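Local coordinates for serine protease MT3772 (Mycobacterium tuberculosis, PDB 3K6Z), which probably cleaves peptide bonds as a membrane-bound serine protease that helps the bacterium withstand oxidative and acid stress, at residues E75-S80 / I89-H94; P83-A88 / A200-K205. One frame throughout, in Å; residues are numbered along the deposited sequence.

Contact 1 (E75-S80 / I89-H94)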
loop_
_atom_site.group_PDB
_atom_site.type_symbol
_atom_site.label_atom_id
_atom_site.label_comp_id
_atom_site.label_asym_id
_atom_site.label_seq_id
_atom_site.Cartn_x
_atom_site.Cartn_y
_atom_site.Cartn_z
ATOM N N GLU A 75 5.315 26.643 10.216
ATOM C CA GLU A 75 4.048 25.936 10.117
ATOM C C GLU A 75 3.708 25.656 8.653
ATOM O O GLU A 75 3.738 26.557 7.805
ATOM C CB GLU A 75 2.917 26.710 10.795
ATOM C CG GLU A 75 1.650 25.881 10.970
ATOM C CD GLU A 75 0.513 26.655 11.596
ATOM O OE1 GLU A 75 -0.631 26.156 11.542
ATOM O OE2 GLU A 75 0.750 27.756 12.134
ATOM N N ALA A 76 3.400 24.395 8.374
ATOM C CA ALA A 76 3.033 23.937 7.035
ATOM C C ALA A 76 1.646 23.305 7.059
ATOM O O ALA A 76 1.187 22.846 8.108
ATOM C CB ALA A 76 4.048 22.929 6.535
ATOM N N THR A 77 0.985 23.300 5.902
ATOM C CA THR A 77 -0.317 22.654 5.737
ATOM C C THR A 77 -0.377 21.887 4.425
ATOM O O THR A 77 0.084 22.368 3.391
ATOM C CB THR A 77 -1.469 23.673 5.736
ATOM O OG1 THR A 77 -1.412 24.456 4.537
ATOM C CG2 THR A 77 -1.374 24.593 6.932
ATOM N N VAL A 78 -0.956 20.693 4.473
ATOM C CA VAL A 78 -1.161 19.887 3.277
ATOM C C VAL A 78 -2.250 20.523 2.413
ATOM O O VAL A 78 -3.420 20.566 2.824
ATOM C CB VAL A 78 -1.574 18.449 3.652
ATOM C CG1 VAL A 78 -1.735 17.601 2.408
ATOM C CG2 VAL A 78 -0.544 17.830 4.596
ATOM N N VAL A 79 -1.865 21.019 1.233
ATOM C CA VAL A 79 -2.808 21.678 0.314
ATOM C C VAL A 79 -3.138 20.898 -0.970
ATOM O O VAL A 79 -4.179 21.141 -1.591
ATOM C CB VAL A 79 -2.383 23.123 -0.037
ATOM C CG1 VAL A 79 -2.531 24.018 1.178
ATOM C CG2 VAL A 79 -0.949 23.164 -0.616
ATOM N N SER A 80 -2.261 19.976 -1.365
ATOM C CA SER A 80 -2.584 19.025 -2.433
ATOM C C SER A 80 -2.296 17.624 -1.940
ATOM O O SER A 80 -1.164 17.302 -1.607
ATOM C CB SER A 80 -1.773 19.298 -3.699
ATOM O OG SER A 80 -1.938 20.635 -4.122
ATOM N N ILE A 89 1.754 18.294 -1.619
ATOM C CA ILE A 89 2.297 19.648 -1.665
ATOM C C ILE A 89 1.892 20.347 -0.375
ATOM O O ILE A 89 0.719 20.311 0.002
ATOM C CB ILE A 89 1.754 20.442 -2.877
ATOM C CG1 ILE A 89 1.907 19.654 -4.188
ATOM C CG2 ILE A 89 2.437 21.821 -2.984
ATOM C CD1 ILE A 89 3.325 19.293 -4.558
ATOM N N LEU A 90 2.870 20.976 0.286
ATOM C CA LEU A 90 2.646 21.735 1.518
ATOM C C LEU A 90 2.722 23.231 1.243
ATOM O O LEU A 90 3.586 23.674 0.487
ATOM C CB LEU A 90 3.693 21.369 2.585
ATOM C CG LEU A 90 3.903 19.891 2.935
ATOM C CD1 LEU A 90 4.977 19.770 4.005
ATOM C CD2 LEU A 90 2.586 19.293 3.417
ATOM N N ALA A 91 1.813 23.999 1.852
ATOM C CA ALA A 91 1.881 25.466 1.833
ATOM C C ALA A 91 2.620 25.928 3.078
ATOM O O ALA A 91 2.289 25.514 4.188
ATOM C CB ALA A 91 0.479 26.079 1.777
ATOM N N VAL A 92 3.631 26.774 2.888
ATOM C CA VAL A 92 4.510 27.199 3.980
ATOM C C VAL A 92 4.762 28.711 3.906
ATOM O O VAL A 92 5.740 29.146 3.297
ATOM C CB VAL A 92 5.874 26.433 3.982
ATOM C CG1 VAL A 92 6.613 26.654 5.284
ATOM C CG2 VAL A 92 5.686 24.923 3.741
ATOM N N PRO A 93 3.880 29.520 4.523
ATOM C CA PRO A 93 4.051 30.978 4.506
ATOM C C PRO A 93 5.425 31.419 5.003
ATOM O O PRO A 93 5.946 30.851 5.966
ATOM C CB PRO A 93 2.967 31.469 5.468
ATOM C CG PRO A 93 1.920 30.416 5.403
ATOM C CD PRO A 93 2.661 29.122 5.257
ATOM N N HIS A 94 5.996 32.414 4.331
ATOM C CA HIS A 94 7.260 33.051 4.732
ATOM C C HIS A 94 8.483 32.144 4.712
ATOM O O HIS A 94 9.465 32.405 5.412
ATOM C CB HIS A 94 7.135 33.738 6.094
ATOM C CG HIS A 94 6.006 34.710 6.171
ATOM N ND1 HIS A 94 6.039 35.936 5.540
ATOM C CD2 HIS A 94 4.808 34.634 6.797
ATOM C CE1 HIS A 94 4.908 36.577 5.777
ATOM N NE2 HIS A 94 4.147 35.812 6.544
HETATM O O HOH W 1 4.849 29.115 7.968
#
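T77 and A91 face each other as an antiparallel hydrogen-bonded pair, A91 N giving to T77 O at 2.8 Å and T77 N giving back to A91 O. One pair further along, V78 and L90 are non-hydrogen-bonded, and beyond them the register slips by one residue. The cause is a classic beta bulge: V79 N and S80 N both donate to I89 O, the first at 2.9 Å and nearly in line with the carbonyl, the second longer at 3.3 Å and tilted 17° from the carbonyl plane. I89 N then returns a bond to S80 O.

On the face that carries V78 and L90, the CG2 branch of V78 meets CD2 of L90 at 3.7 Å, the two chains crossing at a slant. T77 and A91 share the other face with S80 and I89, where S80 CB abuts I89 CG1. A91 CB touches both V79 CG1 and T77 OG1, and the methyl of A76 lies against CG2 of V92. A chi1 of -69° wedges V79 CG2 between its own N and carbonyl carbon, over I89 O at 3.4 Å. Where the strands part, a water donates to both E75 O and P93 O.

The hairpin of strands 73-80 and 87-91 is an element of the first barrel; strand 65-68 borders it beside A76, strand 51-55 beside L90, and V59 of helix 56-59 covers V78 and L90.

Contact 2 (P83-A88 / A200-K205)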
loop_
_atom_site.group_PDB
_atom_site.type_symbol
_atom_site.label_atom_id
_atom_site.label_comp_id
_atom_site.label_asym_id
_atom_site.label_seq_id
_atom_site.Cartn_x
_atom_site.Cartn_y
_atom_site.Cartn_z
ATOM N N PRO A 83 -5.321 10.099 -1.417
ATOM C CA PRO A 83 -4.814 8.762 -1.089
ATOM C C PRO A 83 -4.270 7.978 -2.292
ATOM O O PRO A 83 -3.466 7.070 -2.107
ATOM C CB PRO A 83 -6.040 8.062 -0.491
ATOM C CG PRO A 83 -6.865 9.162 0.040
ATOM C CD PRO A 83 -6.699 10.288 -0.932
ATOM N N SER A 84 -4.681 8.344 -3.504
ATOM C CA SER A 84 -4.213 7.667 -4.720
ATOM C C SER A 84 -2.860 8.175 -5.240
ATOM O O SER A 84 -2.323 7.624 -6.198
ATOM C CB SER A 84 -5.263 7.794 -5.838
ATOM O OG SER A 84 -5.371 9.143 -6.278
ATOM N N VAL A 85 -2.324 9.221 -4.610
ATOM C CA VAL A 85 -1.126 9.921 -5.098
ATOM C C VAL A 85 -0.001 9.862 -4.051
ATOM O O VAL A 85 -0.250 10.075 -2.863
ATOM C CB VAL A 85 -1.489 11.385 -5.509
ATOM C CG1 VAL A 85 -0.251 12.210 -5.805
ATOM C CG2 VAL A 85 -2.409 11.369 -6.740
ATOM N N ASP A 86 1.226 9.576 -4.499
ATOM C CA ASP A 86 2.369 9.312 -3.598
ATOM C C ASP A 86 3.048 10.566 -3.044
ATOM O O ASP A 86 3.814 10.486 -2.066
ATOM C CB ASP A 86 3.441 8.494 -4.317
ATOM C CG ASP A 86 2.976 7.105 -4.687
ATOM O OD1 ASP A 86 3.156 6.731 -5.869
ATOM O OD2 ASP A 86 2.432 6.401 -3.808
ATOM N N VAL A 87 2.798 11.698 -3.695
ATOM C CA VAL A 87 3.375 12.968 -3.282
ATOM C C VAL A 87 2.304 13.942 -2.817
ATOM O O VAL A 87 1.143 13.879 -3.245
ATOM C CB VAL A 87 4.210 13.639 -4.403
ATOM C CG1 VAL A 87 5.415 12.778 -4.778
ATOM C CG2 VAL A 87 3.346 13.964 -5.631
ATOM N N ALA A 88 2.712 14.857 -1.947
ATOM C CA ALA A 88 1.830 15.891 -1.472
ATOM C C ALA A 88 2.543 17.228 -1.584
ATOM O O ALA A 88 3.774 17.281 -1.657
ATOM C CB ALA A 88 1.420 15.622 -0.042
ATOM N N ALA A 200 4.699 14.350 -12.074
ATOM C CA ALA A 200 3.832 15.236 -12.860
ATOM C C ALA A 200 2.497 14.558 -13.210
ATOM O O ALA A 200 1.427 15.164 -13.087
ATOM C CB ALA A 200 4.542 15.702 -14.117
ATOM N N GLY A 201 2.582 13.299 -13.628
ATOM C CA GLY A 201 1.408 12.507 -14.001
ATOM C C GLY A 201 0.429 12.296 -12.859
ATOM O O GLY A 201 -0.785 12.440 -13.041
ATOM N N GLN A 202 0.947 11.951 -11.680
ATOM C CA GLN A 202 0.103 11.783 -10.493
ATOM C C GLN A 202 -0.589 13.091 -10.088
ATOM O O GLN A 202 -1.793 13.100 -9.788
ATOM C CB GLN A 202 0.904 11.209 -9.326
ATOM C CG GLN A 202 1.364 9.765 -9.523
ATOM C CD GLN A 202 1.899 9.151 -8.248
ATOM O OE1 GLN A 202 1.577 9.600 -7.146
ATOM N NE2 GLN A 202 2.728 8.127 -8.389
ATOM N N LEU A 203 0.167 14.186 -10.089
ATOM C CA LEU A 203 -0.389 15.504 -9.758
ATOM C C LEU A 203 -1.503 15.915 -10.716
ATOM O O LEU A 203 -2.535 16.458 -10.293
ATOM C CB LEU A 203 0.704 16.566 -9.743
ATOM C CG LEU A 203 1.675 16.537 -8.557
ATOM C CD1 LEU A 203 2.717 17.620 -8.737
ATOM C CD2 LEU A 203 0.929 16.706 -7.229
ATOM N N ALA A 204 -1.299 15.639 -12.004
ATOM C CA ALA A 204 -2.307 15.939 -13.021
ATOM C C ALA A 204 -3.604 15.154 -12.795
ATOM O O ALA A 204 -4.697 15.675 -13.028
ATOM C CB ALA A 204 -1.753 15.670 -14.402
ATOM N N LYS A 205 -3.483 13.908 -12.339
ATOM C CA LYS A 205 -4.658 13.056 -12.101
ATOM C C LYS A 205 -5.636 13.644 -11.100
ATOM O O LYS A 205 -6.857 13.476 -11.236
ATOM C CB LYS A 205 -4.241 11.665 -11.634
ATOM C CG LYS A 205 -4.015 10.708 -12.770
ATOM C CD LYS A 205 -3.646 9.325 -12.262
ATOM C CE LYS A 205 -3.222 8.427 -13.405
ATOM N NZ LYS A 205 -2.125 9.022 -14.230
#
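The side-chain amide of Q202 and the carboxylate of D86 meet with their planes 63° apart, and the amide uses both its polar atoms on this one aspartate. Q202 OE1 takes the backbone D86 N at 2.7 Å, an almost straight bond lying in the carbonyl plane. Q202 NE2 gives to D86 OD1 at 2.9 Å; the acceptor stays close to the amide plane, yet the carboxylate is met on its anti side and 32° out of its own plane. V85 CA approaches Q202 OE1 at 3.4 Å, tilted out of the amide plane, while V85 CG1 lies nearer that plane at the oxygen edge. The paired bonds fix how the amide is turned.

This chain is the protease part of a longer membrane protein, here in its inactive form. D86 is the predicted aspartate of a chymotrypsin-like catalytic triad, its side chain about 4 Å from that of H57. Q202, on the C-terminal helix 196-205, and R151, whose NE forms a salt bridge to the same OD1, hold the carboxylate as found here; E198 takes a further bond from Q202 NE2.

Q202 reaches D86 because its chain runs extended beyond CG (chi2 -168°). V85 lies alongside it, pointing the opposite way, with CG2 3.6 Å from Q202 O. Farther along, the side chains of V87 and L203 cross at about a right angle, V87 CG2 lying 4.0 Å from L203 CD2, with L194 of strand 190-195 also against V87.

How the contacts relate
Followed from the N terminus, the chain runs up strand 73-80, turns, and comes back as strand 87-91; contact 1 closes this short hairpin, with only eight residues between its segments. Contact 2 starts in the turn and the first residues of the returning strand, at 83-88, and closes a far longer loop, spanning 111 residues that include the whole second six-stranded barrel before the chain reaches helix 196-205, the last helix. Because segment 83-88 falls between the two segments of contact 1, the loops cross. Contact 1 stays within the first barrel, whereas contact 2 brings the C-terminal helix back onto it. They share strand 87-91, and S80 O packs 3.5 Å from A88 CB where they touch.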